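Local structure of glucuronan lyase A (2ZZJ) at residues G8-G12 against T23-V27; H53-N59 against Q194-Y200; Y70-F74 against I89-I93. The protein is an endo-beta-1,4-glucuronan lyase of polysaccharide lyase family 20 that binds calcium and probably cleaves glucuronan chains by beta-elimination. All coordinates share one frame; numbering follows the deposited sequence.

In the fold
From the N terminus, the chain leaves strand 2-6 and enters the loop 8-12. Contact 1 closes first, when that loop meets strand 23-27 after only ten intervening residues. Contact 2 opens later, at 53-59, and closes 134 residues on, at 194-200. Contact 3, between 70-74 and 89-93, falls wholly within that long excursion. The fold is a beta-jelly roll of two antiparallel sheets. Contact 1 ties the loop to strand 23-27 of one sheet, near the calcium site. Contact 2 pairs neighbouring strands of the other sheet, and contact 3 packs the two sheets together. Val-24 touches Val-56, joining contacts 1 and 2, while Phe-92 packs on Phe-195, joining contacts 2 and 3.

Contact 1: G8-G12 against T23-V27; sequences GHLNG and TVSEV
His-9 lies opposite Glu-26, their CA atoms 6.1 Å apart, where the irregular loop 8-12 passes the end part of strand 23-27. No backbone pairing joins the two. The carboxylate of Glu-26 does most of the work. Its OE2 accepts from Leu-10 N at 2.7 Å, in an almost straight bond (171°) that uses the anti lone pair, away from OE1. Water 1 donates to the same OE2 and accepts from Asn-11 N, so Glu-26 holds two successive loop amides, one directly and one through water. Glu-26 gets there by an extended chain beyond CG (chi2 179°). OE2 also sits at the edge of the His-9 ring, in its plane, 3.4 Å from CD2. Ring and carboxylate planes are 75° apart. His-9 ND1 is hydrogen-bonded to OD1 of Asp-7, a calcium ligand, so the loop held by Glu-26 adjoins the metal site. Leu-10 crosses the Glu-26 stem at a slant, Leu-10 CG 3.8 Å from Glu-26 CG. Leu-10 CD2 touches Val-24 CG1 at 4.1 Å. Gly-8 O accepts from Ser-36, another calcium ligand. Strand 23-27 pairs with strand 37-43, whose Leu-38 touches both Leu-10 and Glu-26. Val-24 also touches Val-16 of strand 15-18 and Val-56 of strand 53-63, both in the second sheet.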
ATOM      1  N   GLY A   8      -4.585 -15.046   2.285  1.00 15.29           N
ATOM      2  CA  GLY A   8      -3.482 -15.333   1.345  1.00 13.92           C
ATOM      3  C   GLY A   8      -3.950 -16.224   0.207  1.00 15.45           C
ATOM      4  O   GLY A   8      -3.276 -17.195  -0.139  1.00 14.11           O
ATOM      5  N   HIS A   9      -5.082 -15.857  -0.394  1.00 14.81           N
ATOM      6  CA  HIS A   9      -5.666 -16.551  -1.544  1.00 16.67           C
ATOM      7  C   HIS A   9      -6.174 -15.541  -2.586  1.00 16.62           C
ATOM      8  O   HIS A   9      -6.533 -14.389  -2.274  1.00 14.82           O
ATOM      9  CB  HIS A   9      -6.855 -17.415  -1.092  1.00 16.51           C
ATOM     10  CG  HIS A   9      -6.472 -18.759  -0.548  1.00 18.30           C
ATOM     11  ND1 HIS A   9      -6.554 -19.076   0.792  1.00 20.79           N
ATOM     12  CD2 HIS A   9      -5.992 -19.868  -1.168  1.00 20.80           C
ATOM     13  CE1 HIS A   9      -6.156 -20.323   0.971  1.00 19.48           C
ATOM     14  NE2 HIS A   9      -5.795 -20.820  -0.203  1.00 18.55           N
ATOM     15  N   LEU A  10      -6.234 -15.980  -3.835  1.00 16.36           N
ATOM     16  CA  LEU A  10      -6.760 -15.158  -4.873  1.00 16.70           C
ATOM     17  C   LEU A  10      -8.231 -14.874  -4.628  1.00 16.54           C
ATOM     18  O   LEU A  10      -8.711 -13.785  -4.921  1.00 15.66           O
ATOM     19  CB  LEU A  10      -6.575 -15.833  -6.241  1.00 17.48           C
ATOM     20  CG  LEU A  10      -5.117 -15.898  -6.737  1.00 20.49           C
ATOM     21  CD1 LEU A  10      -5.070 -16.627  -8.097  1.00 23.57           C
ATOM     22  CD2 LEU A  10      -4.506 -14.501  -6.831  1.00 19.96           C
ATOM     23  N   ASN A  11      -8.946 -15.847  -4.074  1.00 16.89           N
ATOM     24  CA  ASN A  11     -10.385 -15.641  -3.870  1.00 17.87           C
ATOM     25  C   ASN A  11     -10.660 -14.458  -2.936  1.00 16.64           C
ATOM     26  O   ASN A  11     -10.045 -14.377  -1.860  1.00 16.59           O
ATOM     27  CB  ASN A  11     -11.049 -16.877  -3.310  1.00 17.82           C
ATOM     28  CG  ASN A  11     -12.588 -16.780  -3.386  1.00 22.93           C
ATOM     29  OD1 ASN A  11     -13.138 -16.000  -4.177  1.00 27.15           O
ATOM     30  ND2 ASN A  11     -13.265 -17.523  -2.551  1.00 26.21           N
ATOM     31  N   GLY A  12     -11.537 -13.556  -3.360  1.00 15.81           N
ATOM     32  CA  GLY A  12     -12.061 -12.526  -2.469  1.00 15.40           C
ATOM     33  C   GLY A  12     -11.568 -11.156  -2.842  1.00 15.63           C
ATOM     34  O   GLY A  12     -12.114 -10.166  -2.382  1.00 16.44           O
ATOM     35  N   THR A  23       3.821 -11.044 -11.963  1.00 20.00           N
ATOM     36  CA  THR A  23       3.017 -12.207 -11.577  1.00 19.87           C
ATOM     37  C   THR A  23       2.363 -11.949 -10.224  1.00 20.02           C
ATOM     38  O   THR A  23       2.854 -11.126  -9.446  1.00 17.98           O
ATOM     39  CB  THR A  23       3.837 -13.530 -11.532  1.00 20.97           C
ATOM     40  OG1 THR A  23       4.848 -13.482 -10.511  1.00 19.95           O
ATOM     41  CG2 THR A  23       4.505 -13.815 -12.908  1.00 20.99           C
ATOM     42  N   VAL A  24       1.248 -12.626  -9.973  1.00 18.75           N
ATOM     43  CA  VAL A  24       0.601 -12.693  -8.657  1.00 18.43           C
ATOM     44  C   VAL A  24       0.094 -14.117  -8.579  1.00 19.73           C
ATOM     45  O   VAL A  24      -0.749 -14.538  -9.407  1.00 20.05           O
ATOM     46  CB  VAL A  24      -0.608 -11.731  -8.522  1.00 17.25           C
ATOM     47  CG1 VAL A  24      -1.338 -11.934  -7.175  1.00 16.48           C
ATOM     48  CG2 VAL A  24      -0.190 -10.242  -8.667  1.00 16.95           C
ATOM     49  N   SER A  25       0.587 -14.877  -7.621  1.00 20.08           N
ATOM     50  CA  SER A  25       0.183 -16.274  -7.524  1.00 21.90           C
ATOM     51  C   SER A  25       0.030 -16.720  -6.085  1.00 21.98           C
ATOM     52  O   SER A  25       0.555 -16.062  -5.174  1.00 21.63           O
ATOM     53  CB  SER A  25       1.219 -17.149  -8.237  1.00 22.39           C
ATOM     54  OG  SER A  25       2.472 -17.015  -7.606  1.00 25.40           O
ATOM     55  N   GLU A  26      -0.671 -17.838  -5.872  1.00 21.62           N
ATOM     56  CA  GLU A  26      -0.736 -18.459  -4.542  1.00 22.53           C
ATOM     57  C   GLU A  26       0.393 -19.434  -4.355  1.00 23.53           C
ATOM     58  O   GLU A  26       0.716 -20.199  -5.281  1.00 23.45           O
ATOM     59  CB  GLU A  26      -2.062 -19.218  -4.356  1.00 22.87           C
ATOM     60  CG  GLU A  26      -3.237 -18.404  -4.617  1.00 23.29           C
ATOM     61  CD  GLU A  26      -4.526 -19.168  -4.445  1.00 26.81           C
ATOM     62  OE1 GLU A  26      -4.499 -20.425  -4.524  1.00 32.31           O
ATOM     63  OE2 GLU A  26      -5.562 -18.516  -4.256  1.00 24.06           O
ATOM     64  N   VAL A  27       1.017 -19.402  -3.171  1.00 22.41           N
ATOM     65  CA  VAL A  27       2.108 -20.306  -2.842  1.00 22.49           C
ATOM     66  C   VAL A  27       1.822 -20.941  -1.488  1.00 22.95           C
ATOM     67  O   VAL A  27       1.021 -20.410  -0.715  1.00 22.00           O
ATOM     68  CB  VAL A  27       3.479 -19.556  -2.818  1.00 22.07           C
ATOM     69  CG1 VAL A  27       3.754 -18.900  -4.177  1.00 20.68           C
ATOM     70  CG2 VAL A  27       3.531 -18.490  -1.662  1.00 20.02           C
TER
HETATM   71  O   HOH W   1      -8.047 -18.783  -3.879  1.00 20.03           O

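Contact 2: H53-N59 against Q194-Y200; sequences HSEVDHN and QFRVGLY
The rings of His-53 and Tyr-200 form an offset stack, centroids 3.7 Å apart and planes within 9° of parallel. His-53 NE2 sits over the centre of the Tyr-200 face, while Tyr-200 CE1 lies over the rim of the imidazole. Glu-55 OE2 is at the imidazole edge, in plane. Glu-19 OE2 is hydrogen-bonded to His-53 ND1. The guanidinium of Arg-196 has Gln-194 at its edge: NE and NH2 both donate to Gln-194 OE1, at 2.8 Å from NE, in plane. Arg-196 NH1 makes a salt bridge to Glu-55 OE1 at 3.1 Å, on the syn side, with the two planes nearly perpendicular (84°). Asp-57 lies alongside the arginine, its OD1 3.4 Å from NE but well out of the guanidinium plane: a bridge of charges alone. Glu-55, Asp-57 and Arg-196 form a salt-bridge network, to which Arg-17 adds bonds to both acids. Glu-55 OE2 accepts from Gln-91 NE2 and from water 2, which also donates to Gly-198 O. On the other face Val-56 CG2 meets Val-197 CG2 at 3.6 Å. The contact pairs neighbouring antiparallel strands within one sheet of the beta-jelly roll. Backbone hydrogen bonds join Ser-54 with Leu-199 (weak from Leu-199 N), Val-56 with Val-197 (Val-56 N to Val-197 O, 2.9 Å) and His-58 with Phe-195. At Gly-198 the chain turns a corner, its CA in a CA-H...O contact with Ser-54 O at 3.2 Å. Strand 53-63 has strand 15-18 on its far side, strand 192-197 has strand 86-95, and Phe-195 and Val-197 pack on strand 216-227 of the opposing sheet.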
ATOM      1  N   HIS A  53       2.905  -2.573 -11.861  1.00 17.07           N
ATOM      2  CA  HIS A  53       2.037  -2.956 -10.732  1.00 17.06           C
ATOM      3  C   HIS A  53       1.815  -4.453 -10.725  1.00 16.15           C
ATOM      4  O   HIS A  53       1.373  -5.033 -11.726  1.00 16.66           O
ATOM      5  CB  HIS A  53       0.636  -2.368 -10.895  1.00 17.33           C
ATOM      6  CG  HIS A  53       0.555  -0.885 -10.837  1.00 16.77           C
ATOM      7  ND1 HIS A  53       0.685  -0.091 -11.958  1.00 17.62           N
ATOM      8  CD2 HIS A  53       0.245  -0.052  -9.817  1.00 17.17           C
ATOM      9  CE1 HIS A  53       0.487   1.167 -11.625  1.00 18.04           C
ATOM     10  NE2 HIS A  53       0.214   1.220 -10.333  1.00 19.48           N
ATOM     11  N   SER A  54       2.072  -5.092  -9.591  1.00 14.49           N
ATOM     12  CA  SER A  54       1.577  -6.465  -9.360  1.00 14.72           C
ATOM     13  C   SER A  54       0.778  -6.403  -8.048  1.00 15.16           C
ATOM     14  O   SER A  54       1.364  -6.436  -6.969  1.00 13.90           O
ATOM     15  CB  SER A  54       2.718  -7.468  -9.252  1.00 15.78           C
ATOM     16  OG  SER A  54       3.310  -7.741 -10.505  1.00 14.13           O
ATOM     17  N   GLU A  55      -0.547  -6.273  -8.140  1.00 13.96           N
ATOM     18  CA  GLU A  55      -1.381  -5.906  -6.984  1.00 14.20           C
ATOM     19  C   GLU A  55      -2.695  -6.704  -6.970  1.00 14.62           C
ATOM     20  O   GLU A  55      -3.122  -7.246  -8.015  1.00 13.07           O
ATOM     21  CB  GLU A  55      -1.752  -4.401  -7.025  1.00 13.29           C
ATOM     22  CG  GLU A  55      -0.586  -3.421  -6.734  1.00 14.09           C
ATOM     23  CD  GLU A  55      -0.959  -1.968  -6.978  1.00 16.14           C
ATOM     24  OE1 GLU A  55      -1.733  -1.690  -7.942  1.00 16.56           O
ATOM     25  OE2 GLU A  55      -0.495  -1.098  -6.203  1.00 15.25           O
ATOM     26  N   VAL A  56      -3.297  -6.790  -5.785  1.00 13.27           N
ATOM     27  CA  VAL A  56      -4.667  -7.265  -5.658  1.00 13.06           C
ATOM     28  C   VAL A  56      -5.476  -6.156  -5.027  1.00 14.21           C
ATOM     29  O   VAL A  56      -4.964  -5.414  -4.179  1.00 13.87           O
ATOM     30  CB  VAL A  56      -4.769  -8.551  -4.855  1.00 11.27           C
ATOM     31  CG1 VAL A  56      -4.119  -9.697  -5.655  1.00 12.91           C
ATOM     32  CG2 VAL A  56      -4.067  -8.383  -3.436  1.00 11.56           C
ATOM     33  N   ASP A  57      -6.732  -5.995  -5.482  1.00 14.76           N
ATOM     34  CA  ASP A  57      -7.520  -4.806  -5.120  1.00 15.88           C
ATOM     35  C   ASP A  57      -8.690  -5.215  -4.251  1.00 15.73           C
ATOM     36  O   ASP A  57      -9.395  -6.202  -4.561  1.00 14.99           O
ATOM     37  CB  ASP A  57      -8.142  -4.091  -6.337  1.00 17.99           C
ATOM     38  CG  ASP A  57      -7.121  -3.522  -7.315  1.00 21.55           C
ATOM     39  OD1 ASP A  57      -5.905  -3.611  -7.049  1.00 19.33           O
ATOM     40  OD2 ASP A  57      -7.579  -3.032  -8.406  1.00 22.98           O
ATOM     41  N   HIS A  58      -8.891  -4.462  -3.177  1.00 14.89           N
ATOM     42  CA  HIS A  58     -10.125  -4.515  -2.401  1.00 15.58           C
ATOM     43  C   HIS A  58     -10.804  -3.184  -2.646  1.00 15.94           C
ATOM     44  O   HIS A  58     -10.372  -2.172  -2.126  1.00 15.30           O
ATOM     45  CB  HIS A  58      -9.838  -4.675  -0.909  1.00 14.19           C
ATOM     46  CG  HIS A  58     -11.056  -4.573  -0.043  1.00 15.44           C
ATOM     47  ND1 HIS A  58     -12.065  -5.518  -0.070  1.00 17.37           N
ATOM     48  CD2 HIS A  58     -11.416  -3.665   0.893  1.00 15.23           C
ATOM     49  CE1 HIS A  58     -13.002  -5.187   0.804  1.00 16.70           C
ATOM     50  NE2 HIS A  58     -12.639  -4.065   1.394  1.00 16.76           N
ATOM     51  N   ASN A  59     -11.857  -3.183  -3.458  1.00 17.98           N
ATOM     52  CA  ASN A  59     -12.445  -1.898  -3.887  1.00 19.66           C
ATOM     53  C   ASN A  59     -12.943  -0.976  -2.793  1.00 20.28           C
ATOM     54  O   ASN A  59     -12.795   0.246  -2.880  1.00 20.30           O
ATOM     55  CB  ASN A  59     -13.536  -2.153  -4.940  1.00 20.34           C
ATOM     56  CG  ASN A  59     -12.957  -2.590  -6.263  1.00 23.14           C
ATOM     57  OD1 ASN A  59     -11.816  -2.243  -6.588  1.00 22.86           O
ATOM     58  ND2 ASN A  59     -13.726  -3.379  -7.032  1.00 25.01           N
ATOM     59  N   GLN A 194      -9.932   2.608  -3.247  1.00 18.71           N
ATOM     60  CA  GLN A 194      -9.605   1.189  -3.159  1.00 18.86           C
ATOM     61  C   GLN A 194      -8.459   1.020  -2.171  1.00 17.96           C
ATOM     62  O   GLN A 194      -7.687   1.947  -1.949  1.00 17.44           O
ATOM     63  CB  GLN A 194      -9.132   0.657  -4.501  1.00 18.52           C
ATOM     64  CG  GLN A 194     -10.016   0.987  -5.689  1.00 22.11           C
ATOM     65  CD  GLN A 194      -9.412   0.497  -6.951  1.00 26.83           C
ATOM     66  OE1 GLN A 194      -8.193   0.330  -7.049  1.00 29.03           O
ATOM     67  NE2 GLN A 194     -10.253   0.261  -7.959  1.00 31.36           N
ATOM     68  N   PHE A 195      -8.369  -0.168  -1.575  1.00 17.11           N
ATOM     69  CA  PHE A 195      -7.203  -0.533  -0.772  1.00 16.00           C
ATOM     70  C   PHE A 195      -6.522  -1.625  -1.577  1.00 15.22           C
ATOM     71  O   PHE A 195      -7.116  -2.688  -1.836  1.00 15.65           O
ATOM     72  CB  PHE A 195      -7.653  -1.048   0.586  1.00 15.87           C
ATOM     73  CG  PHE A 195      -6.531  -1.578   1.436  1.00 15.47           C
ATOM     74  CD1 PHE A 195      -5.309  -0.897   1.515  1.00 16.03           C
ATOM     75  CD2 PHE A 195      -6.699  -2.776   2.146  1.00 16.06           C
ATOM     76  CE1 PHE A 195      -4.249  -1.377   2.325  1.00 16.13           C
ATOM     77  CE2 PHE A 195      -5.631  -3.284   2.969  1.00 13.94           C
ATOM     78  CZ  PHE A 195      -4.426  -2.589   3.047  1.00 15.03           C
ATOM     79  N   ARG A 196      -5.296  -1.354  -2.017  1.00 13.56           N
ATOM     80  CA  ARG A 196      -4.539  -2.333  -2.774  1.00 13.10           C
ATOM     81  C   ARG A 196      -3.319  -2.791  -1.984  1.00 13.29           C
ATOM     82  O   ARG A 196      -2.648  -1.969  -1.306  1.00 11.81           O
ATOM     83  CB  ARG A 196      -4.034  -1.738  -4.078  1.00 13.73           C
ATOM     84  CG  ARG A 196      -5.132  -1.168  -4.964  1.00 14.88           C
ATOM     85  CD  ARG A 196      -4.495  -0.791  -6.254  1.00 19.00           C
ATOM     86  NE  ARG A 196      -5.464  -0.197  -7.169  1.00 18.38           N
ATOM     87  CZ  ARG A 196      -5.118   0.380  -8.315  1.00 24.17           C
ATOM     88  NH1 ARG A 196      -3.827   0.432  -8.686  1.00 22.34           N
ATOM     89  NH2 ARG A 196      -6.064   0.917  -9.075  1.00 23.21           N
ATOM     90  N   VAL A 197      -3.023  -4.088  -2.077  1.00 13.00           N
ATOM     91  CA  VAL A 197      -1.717  -4.554  -1.595  1.00 12.84           C
ATOM     92  C   VAL A 197      -0.954  -5.195  -2.751  1.00 12.92           C
ATOM     93  O   VAL A 197      -1.540  -5.888  -3.609  1.00 12.64           O
ATOM     94  CB  VAL A 197      -1.767  -5.466  -0.304  1.00 14.41           C
ATOM     95  CG1 VAL A 197      -2.463  -4.753   0.877  1.00 16.09           C
ATOM     96  CG2 VAL A 197      -2.368  -6.855  -0.602  1.00 14.73           C
ATOM     97  N   GLY A 198       0.353  -4.970  -2.796  1.00 11.56           N
ATOM     98  CA  GLY A 198       1.145  -5.587  -3.841  1.00 11.24           C
ATOM     99  C   GLY A 198       2.366  -4.786  -4.230  1.00 11.92           C
ATOM    100  O   GLY A 198       2.512  -3.617  -3.843  1.00 12.62           O
ATOM    101  N   LEU A 199       3.221  -5.436  -5.013  1.00 12.20           N
ATOM    102  CA  LEU A 199       4.502  -4.833  -5.407  1.00 12.98           C
ATOM    103  C   LEU A 199       4.240  -3.912  -6.586  1.00 13.81           C
ATOM    104  O   LEU A 199       3.825  -4.373  -7.672  1.00 15.00           O
ATOM    105  CB  LEU A 199       5.493  -5.937  -5.793  1.00 12.26           C
ATOM    106  CG  LEU A 199       6.840  -5.430  -6.367  1.00 13.26           C
ATOM    107  CD1 LEU A 199       7.590  -4.474  -5.374  1.00 14.10           C
ATOM    108  CD2 LEU A 199       7.671  -6.632  -6.687  1.00 13.78           C
ATOM    109  N   TYR A 200       4.493  -2.630  -6.372  1.00 14.21           N
ATOM    110  CA  TYR A 200       4.365  -1.608  -7.407  1.00 14.41           C
ATOM    111  C   TYR A 200       5.692  -0.883  -7.549  1.00 14.33           C
ATOM    112  O   TYR A 200       6.080  -0.069  -6.700  1.00 14.06           O
ATOM    113  CB  TYR A 200       3.191  -0.671  -7.078  1.00 15.21           C
ATOM    114  CG  TYR A 200       3.117   0.606  -7.906  1.00 17.10           C
ATOM    115  CD1 TYR A 200       3.473   0.601  -9.257  1.00 20.28           C
ATOM    116  CD2 TYR A 200       2.612   1.785  -7.362  1.00 17.68           C
ATOM    117  CE1 TYR A 200       3.379   1.766 -10.034  1.00 21.13           C
ATOM    118  CE2 TYR A 200       2.532   2.971  -8.123  1.00 19.67           C
ATOM    119  CZ  TYR A 200       2.900   2.930  -9.463  1.00 20.45           C
ATOM    120  OH  TYR A 200       2.831   4.065 -10.238  1.00 19.28           O
TER
HETATM  121  O   HOH W   2       1.319  -1.132  -4.144  1.00 15.40           O

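Contact 3: Y70-F74 against I89-I93; sequences YGFAF and IAQFI
Aromatic contact dominates one end: Phe-92 turns its edge to the face of Tyr-70. The ring planes are 77° apart and the centroids 4.7 Å. Phe-92 CZ stands over the centre of the tyrosine ring, while its CE1 approaches Tyr-70 CE1 at 3.5 Å. Tyr-70 OH is hydrogen-bonded to Gly-61 O and Trp-160 NE1. At the other end is a CH-pi contact. Ile-89 CD1 sits over the centre of the Phe-74 face, 3.5 Å from the centroid and 6° off the normal. With CG1 between the backbone N and the carbonyl carbon (chi1 61°), the extended end of Ile-89 carries CD1 to the ring.

The strands belong to the two facing sheets of the beta-jelly roll. Their axes pass 9.6 Å apart, and no hydrogen bond links them. Ile-89 and Ala-90 lie opposite the single residue Ile-112 of the adjacent strand 106-115, a classic beta bulge, and both side chains point to the facing sheet.

Plain apolar packing fills the middle. Phe-72 CZ meets Ala-90 CB at 4.0 Å, and Ile-89 CD1 lies at the edge of the Phe-72 ring. Val-154 and Val-224, on the strands flanking 70-74, touch Phe-72, and Phe-195 stacks on Phe-92.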
ATOM      1  N   TYR A  70      -6.607  -1.209   9.166  1.00 11.40           N
ATOM      2  CA  TYR A  70      -6.130  -2.067   8.071  1.00 11.01           C
ATOM      3  C   TYR A  70      -4.932  -2.850   8.605  1.00 10.96           C
ATOM      4  O   TYR A  70      -4.098  -2.286   9.313  1.00 10.74           O
ATOM      5  CB  TYR A  70      -5.637  -1.196   6.903  1.00 11.06           C
ATOM      6  CG  TYR A  70      -6.716  -0.242   6.443  1.00 12.07           C
ATOM      7  CD1 TYR A  70      -7.621  -0.609   5.424  1.00 13.38           C
ATOM      8  CD2 TYR A  70      -6.892   0.990   7.074  1.00 15.09           C
ATOM      9  CE1 TYR A  70      -8.662   0.278   5.033  1.00 13.47           C
ATOM     10  CE2 TYR A  70      -7.930   1.857   6.686  1.00 14.08           C
ATOM     11  CZ  TYR A  70      -8.775   1.490   5.662  1.00 15.73           C
ATOM     12  OH  TYR A  70      -9.784   2.340   5.287  1.00 16.31           O
ATOM     13  N   GLY A  71      -4.822  -4.121   8.245  1.00 10.65           N
ATOM     14  CA  GLY A  71      -3.688  -4.940   8.682  1.00  9.21           C
ATOM     15  C   GLY A  71      -3.245  -5.800   7.501  1.00  9.47           C
ATOM     16  O   GLY A  71      -4.084  -6.247   6.690  1.00 10.24           O
ATOM     17  N   PHE A  72      -1.951  -6.049   7.389  1.00  8.55           N
ATOM     18  CA  PHE A  72      -1.454  -7.069   6.438  1.00  8.93           C
ATOM     19  C   PHE A  72      -0.093  -7.533   6.855  1.00  9.95           C
ATOM     20  O   PHE A  72       0.621  -6.820   7.609  1.00  9.37           O
ATOM     21  CB  PHE A  72      -1.426  -6.589   4.999  1.00  8.93           C
ATOM     22  CG  PHE A  72      -0.540  -5.381   4.765  1.00  8.98           C
ATOM     23  CD1 PHE A  72       0.728  -5.544   4.222  1.00 11.79           C
ATOM     24  CD2 PHE A  72      -0.994  -4.096   5.085  1.00 12.40           C
ATOM     25  CE1 PHE A  72       1.569  -4.415   3.984  1.00 11.59           C
ATOM     26  CE2 PHE A  72      -0.178  -2.972   4.865  1.00 10.75           C
ATOM     27  CZ  PHE A  72       1.101  -3.135   4.322  1.00 11.67           C
ATOM     28  N   ALA A  73       0.251  -8.741   6.409  1.00  9.31           N
ATOM     29  CA  ALA A  73       1.623  -9.179   6.586  1.00 10.10           C
ATOM     30  C   ALA A  73       2.328  -9.121   5.238  1.00 10.52           C
ATOM     31  O   ALA A  73       1.713  -9.387   4.204  1.00 10.75           O
ATOM     32  CB  ALA A  73       1.664 -10.599   7.147  1.00 10.02           C
ATOM     33  N   PHE A  74       3.606  -8.787   5.237  1.00 10.18           N
ATOM     34  CA  PHE A  74       4.411  -8.818   3.996  1.00  9.82           C
ATOM     35  C   PHE A  74       5.835  -9.275   4.277  1.00 10.43           C
ATOM     36  O   PHE A  74       6.293  -9.223   5.416  1.00 10.11           O
ATOM     37  CB  PHE A  74       4.410  -7.460   3.269  1.00 10.66           C
ATOM     38  CG  PHE A  74       5.369  -6.457   3.864  1.00  9.49           C
ATOM     39  CD1 PHE A  74       6.656  -6.318   3.352  1.00 10.24           C
ATOM     40  CD2 PHE A  74       4.990  -5.702   4.994  1.00  9.84           C
ATOM     41  CE1 PHE A  74       7.578  -5.388   3.925  1.00 11.00           C
ATOM     42  CE2 PHE A  74       5.909  -4.769   5.594  1.00 13.81           C
ATOM     43  CZ  PHE A  74       7.186  -4.633   5.047  1.00 12.71           C
ATOM     44  N   ILE A  89       4.518  -1.029  -1.631  1.00 11.53           N
ATOM     45  CA  ILE A  89       3.966  -2.313  -1.195  1.00 11.93           C
ATOM     46  C   ILE A  89       2.439  -2.309  -0.906  1.00 10.89           C
ATOM     47  O   ILE A  89       1.842  -3.394  -0.823  1.00 10.74           O
ATOM     48  CB  ILE A  89       4.731  -2.943  -0.003  1.00 13.51           C
ATOM     49  CG1 ILE A  89       4.683  -2.039   1.254  1.00 12.29           C
ATOM     50  CG2 ILE A  89       6.225  -3.261  -0.392  1.00 11.66           C
ATOM     51  CD1 ILE A  89       5.279  -2.742   2.527  1.00 13.79           C
ATOM     52  N   ALA A  90       1.841  -1.123  -0.723  1.00 10.62           N
ATOM     53  CA  ALA A  90       0.371  -0.991  -0.522  1.00 10.83           C
ATOM     54  C   ALA A  90      -0.054   0.426  -0.859  1.00 12.17           C
ATOM     55  O   ALA A  90       0.759   1.380  -0.754  1.00 12.14           O
ATOM     56  CB  ALA A  90      -0.012  -1.304   0.932  1.00 10.96           C
ATOM     57  N   GLN A  91      -1.313   0.602  -1.255  1.00 12.33           N
ATOM     58  CA  GLN A  91      -1.768   1.975  -1.515  1.00 13.14           C
ATOM     59  C   GLN A  91      -3.258   2.071  -1.502  1.00 12.90           C
ATOM     60  O   GLN A  91      -3.940   1.077  -1.839  1.00 13.54           O
ATOM     61  CB  GLN A  91      -1.249   2.483  -2.862  1.00 12.03           C
ATOM     62  CG  GLN A  91      -1.581   1.640  -4.081  1.00 14.03           C
ATOM     63  CD  GLN A  91      -1.310   2.389  -5.403  1.00 14.97           C
ATOM     64  OE1 GLN A  91      -1.309   3.619  -5.433  1.00 18.74           O
ATOM     65  NE2 GLN A  91      -1.070   1.647  -6.476  1.00 16.71           N
ATOM     66  N   PHE A  92      -3.734   3.255  -1.126  1.00 12.95           N
ATOM     67  CA  PHE A  92      -5.137   3.641  -1.314  1.00 15.05           C
ATOM     68  C   PHE A  92      -5.212   4.521  -2.527  1.00 16.53           C
ATOM     69  O   PHE A  92      -4.372   5.444  -2.699  1.00 17.32           O
ATOM     70  CB  PHE A  92      -5.632   4.398  -0.102  1.00 14.39           C
ATOM     71  CG  PHE A  92      -5.741   3.541   1.134  1.00 14.88           C
ATOM     72  CD1 PHE A  92      -6.935   2.839   1.394  1.00 14.63           C
ATOM     73  CD2 PHE A  92      -4.682   3.431   2.025  1.00 14.23           C
ATOM     74  CE1 PHE A  92      -7.068   2.059   2.545  1.00 15.99           C
ATOM     75  CE2 PHE A  92      -4.807   2.629   3.175  1.00 16.57           C
ATOM     76  CZ  PHE A  92      -6.009   1.941   3.415  1.00 14.82           C
ATOM     77  N   ILE A  93      -6.207   4.256  -3.364  1.00 17.85           N
ATOM     78  CA  ILE A  93      -6.312   4.953  -4.639  1.00 18.57           C
ATOM     79  C   ILE A  93      -7.755   4.996  -5.145  1.00 20.02           C
ATOM     80  O   ILE A  93      -8.483   3.973  -5.136  1.00 19.47           O
ATOM     81  CB  ILE A  93      -5.317   4.340  -5.683  1.00 18.28           C
ATOM     82  CG1 ILE A  93      -5.320   5.124  -7.020  1.00 17.07           C
ATOM     83  CG2 ILE A  93      -5.568   2.817  -5.881  1.00 19.38           C
ATOM     84  CD1 ILE A  93      -4.312   4.581  -7.998  1.00 18.84           C
TER